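Long-range contacts in response regulator ChrA (Corynebacterium diphtheriae, PDB 4YN8), which acts as the response regulator of a haem-sensing two-component system and probably binds DNA to regulate transcription: residues 75-80 with 95-100; 139-144 with 182-187. The protein carries 1 engineered substitution. All blocks are in the same frame, centred on the assembly; numbering follows the deposited sequence. Where two conformers were deposited one is given.

Overall arrangement
The two contacts lie in different domains of the chain. Contact 1 (75-80 with 95-100) is a buried strand pairing in the CheY-like receiver domain, whereas contact 2 (139-144 with 182-187) lies on the surface of the LuxR-type helix-turn-helix domain. Their centres are 35 Å apart, on opposite sides of the chain's centre, and their nearest atoms remain about 22 Å from one another. Contact 1 stands near the magnesium site of D12, H14 and D54: the side chain of I79 is about 7 Å from that of D54. Contact 2 instead joins the loop between helices 126-136 and 145-155 to the end of helix 171-185.

Contact 1 of 2, residues 75-80 with 95-100; sequences PPVLIL and AGAMGY
V77 and I79 bind G99 across two neighbouring parallel strands of the receiver-domain sheet, the two ends of a beta-alpha-beta unit whose crossover passes through helix 89-94. Two backbone hydrogen bonds fix the register, with L78 opposite G99, and both engage the glycine. Its N donates to V77 O over 3.1 Å, arriving in the carbonyl plane, while G99 O accepts from I79 N, which sits above the plane of that carbonyl. Weaker CA-H...O contacts supplement them, among them Y100 CA to I79 O. Where the strands begin, a water bridges the two segments, accepting from V77 N and from M98 N.

Apolar packing divides between the two faces of the sheet. On the face of L78, helix 107-119 forms the cover. The leucine has CG anti to its own backbone N (chi1 167°), and the CD1 methyl bends across to the neighbouring strand, 3.4 Å from G99 C, lying against bare backbone because G99 has no side chain. On the face of I79 and Y100 the two side chains run side by side and point the same way. The CD1 methyl of I79 touches two partners, 3.6 Å from A97 CB and 3.7 Å from Y100 CE2, with the ring meeting it obliquely. T66 of helix 62-72 also touches I79 and A97. Before the strands begin, P76 CB rests against M98 CB at 4.1 Å.

The phenol closes the turn that leads into its own strand. Y100 OH is hydrogen-bonded to A92 O in helix 89-94 and also accepts from A97 N, a bond of 3.0 Å bent to 143° at the hydrogen.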
loop_
_atom_site.group_PDB
_atom_site.type_symbol
_atom_site.label_atom_id
_atom_site.label_comp_id
_atom_site.label_asym_id
_atom_site.label_seq_id
_atom_site.Cartn_x
_atom_site.Cartn_y
_atom_site.Cartn_z
ATOM N N PRO A 75 6.071 -18.212 -12.072
ATOM C CA PRO A 75 7.338 -18.071 -11.354
ATOM C C PRO A 75 7.186 -17.183 -10.137
ATOM O O PRO A 75 6.212 -16.469 -10.041
ATOM C CB PRO A 75 8.277 -17.425 -12.362
ATOM C CG PRO A 75 7.409 -16.863 -13.415
ATOM C CD PRO A 75 6.072 -17.573 -13.402
ATOM N N PRO A 76 8.113 -17.296 -9.196
ATOM C CA PRO A 76 8.080 -16.454 -8.009
ATOM C C PRO A 76 8.410 -15.023 -8.379
ATOM O O PRO A 76 9.076 -14.761 -9.379
ATOM C CB PRO A 76 9.178 -17.057 -7.137
ATOM C CG PRO A 76 10.156 -17.626 -8.059
ATOM C CD PRO A 76 9.291 -18.181 -9.191
ATOM N N VAL A 77 7.909 -14.097 -7.559
ATOM C CA VAL A 77 7.941 -12.656 -7.820
ATOM C C VAL A 77 8.716 -11.922 -6.722
ATOM O O VAL A 77 8.537 -12.219 -5.526
ATOM C CB VAL A 77 6.536 -12.090 -7.850
ATOM C CG1 VAL A 77 6.503 -10.564 -8.002
ATOM C CG2 VAL A 77 5.742 -12.812 -8.934
ATOM N N LEU A 78 9.610 -11.037 -7.148
ATOM C CA LEU A 78 10.249 -10.082 -6.271
ATOM C C LEU A 78 9.644 -8.721 -6.582
ATOM O O LEU A 78 9.771 -8.225 -7.717
ATOM C CB LEU A 78 11.782 -10.082 -6.487
ATOM C CG LEU A 78 12.568 -8.931 -5.877
ATOM C CD1 LEU A 78 12.395 -9.059 -4.349
ATOM C CD2 LEU A 78 14.019 -9.075 -6.309
ATOM N N ILE A 79 8.983 -8.090 -5.589
ATOM C CA ILE A 79 8.423 -6.759 -5.749
ATOM C C ILE A 79 9.427 -5.732 -5.267
ATOM O O ILE A 79 9.984 -5.858 -4.157
ATOM C CB ILE A 79 7.114 -6.597 -4.942
ATOM C CG1 ILE A 79 6.031 -7.429 -5.582
ATOM C CG2 ILE A 79 6.698 -5.141 -4.833
ATOM C CD1 ILE A 79 4.718 -7.453 -4.774
ATOM N N LEU A 80 9.646 -4.748 -6.129
ATOM C CA LEU A 80 10.515 -3.589 -5.839
ATOM C C LEU A 80 9.696 -2.348 -5.663
ATOM O O LEU A 80 8.758 -2.064 -6.420
ATOM C CB LEU A 80 11.528 -3.367 -6.913
ATOM C CG LEU A 80 12.464 -4.524 -7.270
ATOM C CD1 LEU A 80 13.455 -4.158 -8.373
ATOM C CD2 LEU A 80 13.196 -5.097 -6.093
ATOM N N ALA A 95 -0.359 -9.090 -0.956
ATOM C CA ALA A 95 -0.372 -10.005 -2.105
ATOM C C ALA A 95 0.529 -11.198 -1.926
ATOM O O ALA A 95 0.386 -12.208 -2.656
ATOM C CB ALA A 95 -0.062 -9.269 -3.379
ATOM N N GLY A 96 1.485 -11.134 -1.004
ATOM C CA GLY A 96 2.316 -12.298 -0.723
ATOM C C GLY A 96 3.299 -12.727 -1.780
ATOM O O GLY A 96 3.483 -13.954 -2.060
ATOM N N ALA A 97 3.975 -11.754 -2.387
ATOM C CA ALA A 97 5.101 -12.064 -3.252
ATOM C C ALA A 97 6.184 -12.783 -2.451
ATOM O O ALA A 97 6.319 -12.563 -1.262
ATOM C CB ALA A 97 5.671 -10.800 -3.824
ATOM N N MET A 98 6.956 -13.607 -3.132
ATOM C CA MET A 98 8.090 -14.305 -2.533
ATOM C C MET A 98 9.036 -13.316 -1.872
ATOM O O MET A 98 9.434 -13.533 -0.708
ATOM C CB MET A 98 8.806 -15.155 -3.565
ATOM C CG MET A 98 9.951 -16.002 -3.085
ATOM S SD MET A 98 9.479 -17.251 -1.859
ATOM C CE MET A 98 8.226 -18.149 -2.706
ATOM N N GLY A 99 9.369 -12.224 -2.579
ATOM C CA GLY A 99 10.288 -11.228 -2.021
ATOM C C GLY A 99 9.856 -9.802 -2.202
ATOM O O GLY A 99 9.053 -9.489 -3.094
ATOM N N TYR A 100 10.418 -8.939 -1.360
ATOM C CA TYR A 100 10.171 -7.503 -1.386
ATOM C C TYR A 100 11.533 -6.849 -1.112
ATOM O O TYR A 100 12.272 -7.296 -0.220
ATOM C CB TYR A 100 9.220 -7.058 -0.252
ATOM C CG TYR A 100 7.829 -7.602 -0.389
ATOM C CD1 TYR A 100 7.499 -8.872 0.057
ATOM C CD2 TYR A 100 6.901 -6.880 -1.039
ATOM C CE1 TYR A 100 6.260 -9.402 -0.181
ATOM C CE2 TYR A 100 5.600 -7.354 -1.211
ATOM C CZ TYR A 100 5.314 -8.624 -0.809
ATOM O OH TYR A 100 4.058 -9.099 -1.041
HETATM O O HOH W 1 5.782 -14.891 -5.649
#

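Contact 2 of 2, residues 139-144 with 182-187; sequences PRQALS and YSKLGV. With SO4 (sulfate ion), chain D.
In the LuxR-type helix-turn-helix part of the chain, the loop between helices 126-136 and 145-155 meets the C-terminal turn of helix 171-185 chiefly through K184, whose side chain reaches out to R140, Q141 and L143. That helix ends in a Schellman motif: G186, with positive phi, donates through its N to S183 O, and V187 N donates to Y182 O over 3.0 Å.

K184 was modelled in two conformers, and the contacts given here belong to one of them. Its base, CB and CG, slides past L143 in the opposite direction, with CD2 of the leucine 4.0 Å from CG; L143 also packs on I148 and L151 of helix 145-155. Bends at chi2 (-76°) and chi3 (-83°) then fold the lysine chain toward the loop backbone. There NZ donates to Q141 O in the plane of that carbonyl.

R140 lies across the middle of the same lysine. K184 CD sits over the centre of one face of the guanidinium, 3.3 Å above its plane, while S183 OG meets the group at its edge. The bond from R140 NH1 to this hydroxyl is straight but long and weak, at 3.5 Å. On the helix, Y182 OH donates to O1 of a sulfate (2.6 Å), probably a crystallisation ion, which R190 N also binds.

With R140 NE only 3.7 Å from K184 NZ, two probably cationic side chains share a small patch of surface. The carbonyl of Q141 probably eases this crowding by drawing the ammonium to itself. In this conformer the lysine supplies most of the helix side of the contact: its polar end is held by a carbonyl and its aliphatic stem packs on L143 and R140.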
loop_
_atom_site.group_PDB
_atom_site.type_symbol
_atom_site.label_atom_id
_atom_site.label_comp_id
_atom_site.label_asym_id
_atom_site.label_seq_id
_atom_site.Cartn_x
_atom_site.Cartn_y
_atom_site.Cartn_z
ATOM N N PRO A 139 -0.829 8.525 13.296
ATOM C CA PRO A 139 -1.503 9.000 14.514
ATOM C C PRO A 139 -2.547 9.985 14.100
ATOM O O PRO A 139 -2.336 10.744 13.134
ATOM C CB PRO A 139 -0.389 9.659 15.297
ATOM C CG PRO A 139 0.861 8.996 14.764
ATOM C CD PRO A 139 0.576 8.928 13.302
ATOM N N ARG A 140 -3.713 9.909 14.720
ATOM C CA ARG A 140 -4.847 10.717 14.276
ATOM C C ARG A 140 -5.010 11.826 15.280
ATOM O O ARG A 140 -4.512 11.752 16.411
ATOM C CB ARG A 140 -6.109 9.871 14.097
ATOM C CG ARG A 140 -6.221 9.146 12.747
ATOM C CD ARG A 140 -7.680 8.751 12.376
ATOM N NE ARG A 140 -8.433 9.795 11.641
ATOM C CZ ARG A 140 -9.703 9.684 11.223
ATOM N NH1 ARG A 140 -10.407 8.580 11.479
ATOM N NH2 ARG A 140 -10.290 10.688 10.552
ATOM N N GLN A 141 -5.568 12.943 14.817
ATOM C CA GLN A 141 -5.693 14.111 15.675
ATOM C C GLN A 141 -6.880 13.963 16.649
ATOM O O GLN A 141 -7.817 13.258 16.385
ATOM C CB GLN A 141 -5.931 15.374 14.812
ATOM C CG GLN A 141 -7.248 15.327 14.076
ATOM C CD GLN A 141 -7.525 16.565 13.213
ATOM O OE1 GLN A 141 -6.757 17.543 13.216
ATOM N NE2 GLN A 141 -8.634 16.515 12.458
ATOM N N ALA A 142 -6.835 14.699 17.727
ATOM C CA ALA A 142 -7.912 14.680 18.703
ATOM C C ALA A 142 -9.139 15.281 18.076
ATOM O O ALA A 142 -9.045 16.031 17.094
ATOM C CB ALA A 142 -7.510 15.483 19.885
ATOM N N LEU A 143 -10.298 14.982 18.628
ATOM C CA LEU A 143 -11.492 15.724 18.250
ATOM C C LEU A 143 -11.251 17.202 18.564
ATOM O O LEU A 143 -10.629 17.571 19.573
ATOM C CB LEU A 143 -12.682 15.190 19.042
ATOM C CG LEU A 143 -13.291 13.881 18.551
ATOM C CD1 LEU A 143 -14.610 13.672 19.223
ATOM C CD2 LEU A 143 -13.565 13.942 17.087
ATOM N N SER A 144 -11.762 18.090 17.721
ATOM C CA SER A 144 -11.582 19.499 17.959
ATOM C C SER A 144 -12.655 20.030 18.947
ATOM O O SER A 144 -13.673 19.393 19.198
ATOM C CB SER A 144 -11.822 20.226 16.632
ATOM O OG SER A 144 -13.188 20.112 16.229
ATOM N N TYR A 182 -18.174 10.792 13.195
ATOM C CA TYR A 182 -18.590 9.386 13.131
ATOM C C TYR A 182 -17.438 8.523 12.694
ATOM O O TYR A 182 -17.231 7.407 13.191
ATOM C CB TYR A 182 -19.753 9.215 12.138
ATOM C CG TYR A 182 -21.082 9.810 12.537
ATOM C CD1 TYR A 182 -21.280 10.436 13.761
ATOM C CD2 TYR A 182 -22.158 9.748 11.674
ATOM C CE1 TYR A 182 -22.508 11.001 14.084
ATOM C CE2 TYR A 182 -23.372 10.280 12.007
ATOM C CZ TYR A 182 -23.536 10.933 13.194
ATOM O OH TYR A 182 -24.755 11.490 13.492
ATOM N N SER A 183 -16.652 9.039 11.765
ATOM C CA SER A 183 -15.458 8.315 11.318
ATOM C C SER A 183 -14.451 8.133 12.485
ATOM O O SER A 183 -13.996 7.017 12.732
ATOM C CB SER A 183 -14.869 8.996 10.080
ATOM O OG SER A 183 -13.499 8.685 9.931
ATOM N N LYS A 184 -14.170 9.187 13.240
ATOM C CA LYS A 184 -13.258 9.141 14.382
ATOM C C LYS A 184 -13.736 8.197 15.488
ATOM O O LYS A 184 -12.913 7.564 16.175
ATOM C CB LYS A 184 -13.073 10.535 14.993
ATOM C CG LYS A 184 -12.588 11.604 14.027
ATOM C CD LYS A 184 -11.127 11.445 13.759
ATOM C CE LYS A 184 -10.328 12.095 14.868
ATOM N NZ LYS A 184 -8.948 11.567 14.834
ATOM N N LEU A 185 -15.042 8.163 15.687
ATOM C CA LEU A 185 -15.682 7.327 16.729
ATOM C C LEU A 185 -15.935 5.883 16.310
ATOM O O LEU A 185 -16.289 5.057 17.145
ATOM C CB LEU A 185 -16.989 7.980 17.192
ATOM C CG LEU A 185 -16.786 9.336 17.877
ATOM C CD1 LEU A 185 -18.141 9.855 18.339
ATOM C CD2 LEU A 185 -15.839 9.260 19.050
ATOM N N GLY A 186 -15.822 5.585 15.016
ATOM C CA GLY A 186 -16.115 4.239 14.519
ATOM C C GLY A 186 -17.578 3.894 14.469
ATOM O O GLY A 186 -17.960 2.743 14.720
ATOM N N VAL A 187 -18.446 4.872 14.182
ATOM C CA VAL A 187 -19.894 4.651 14.223
ATOM C C VAL A 187 -20.496 5.228 12.966
ATOM O O VAL A 187 -19.796 5.873 12.191
ATOM C CB VAL A 187 -20.550 5.322 15.457
ATOM C CG1 VAL A 187 -19.898 4.814 16.740
ATOM C CG2 VAL A 187 -20.420 6.838 15.394
HETATM S S SO4 D . -27.613 10.487 11.684
HETATM O O1 SO4 D . -26.857 11.715 12.062
HETATM O O2 SO4 D . -28.920 10.814 11.128
HETATM O O3 SO4 D . -26.678 9.922 10.715
HETATM O O4 SO4 D . -27.913 9.543 12.765
#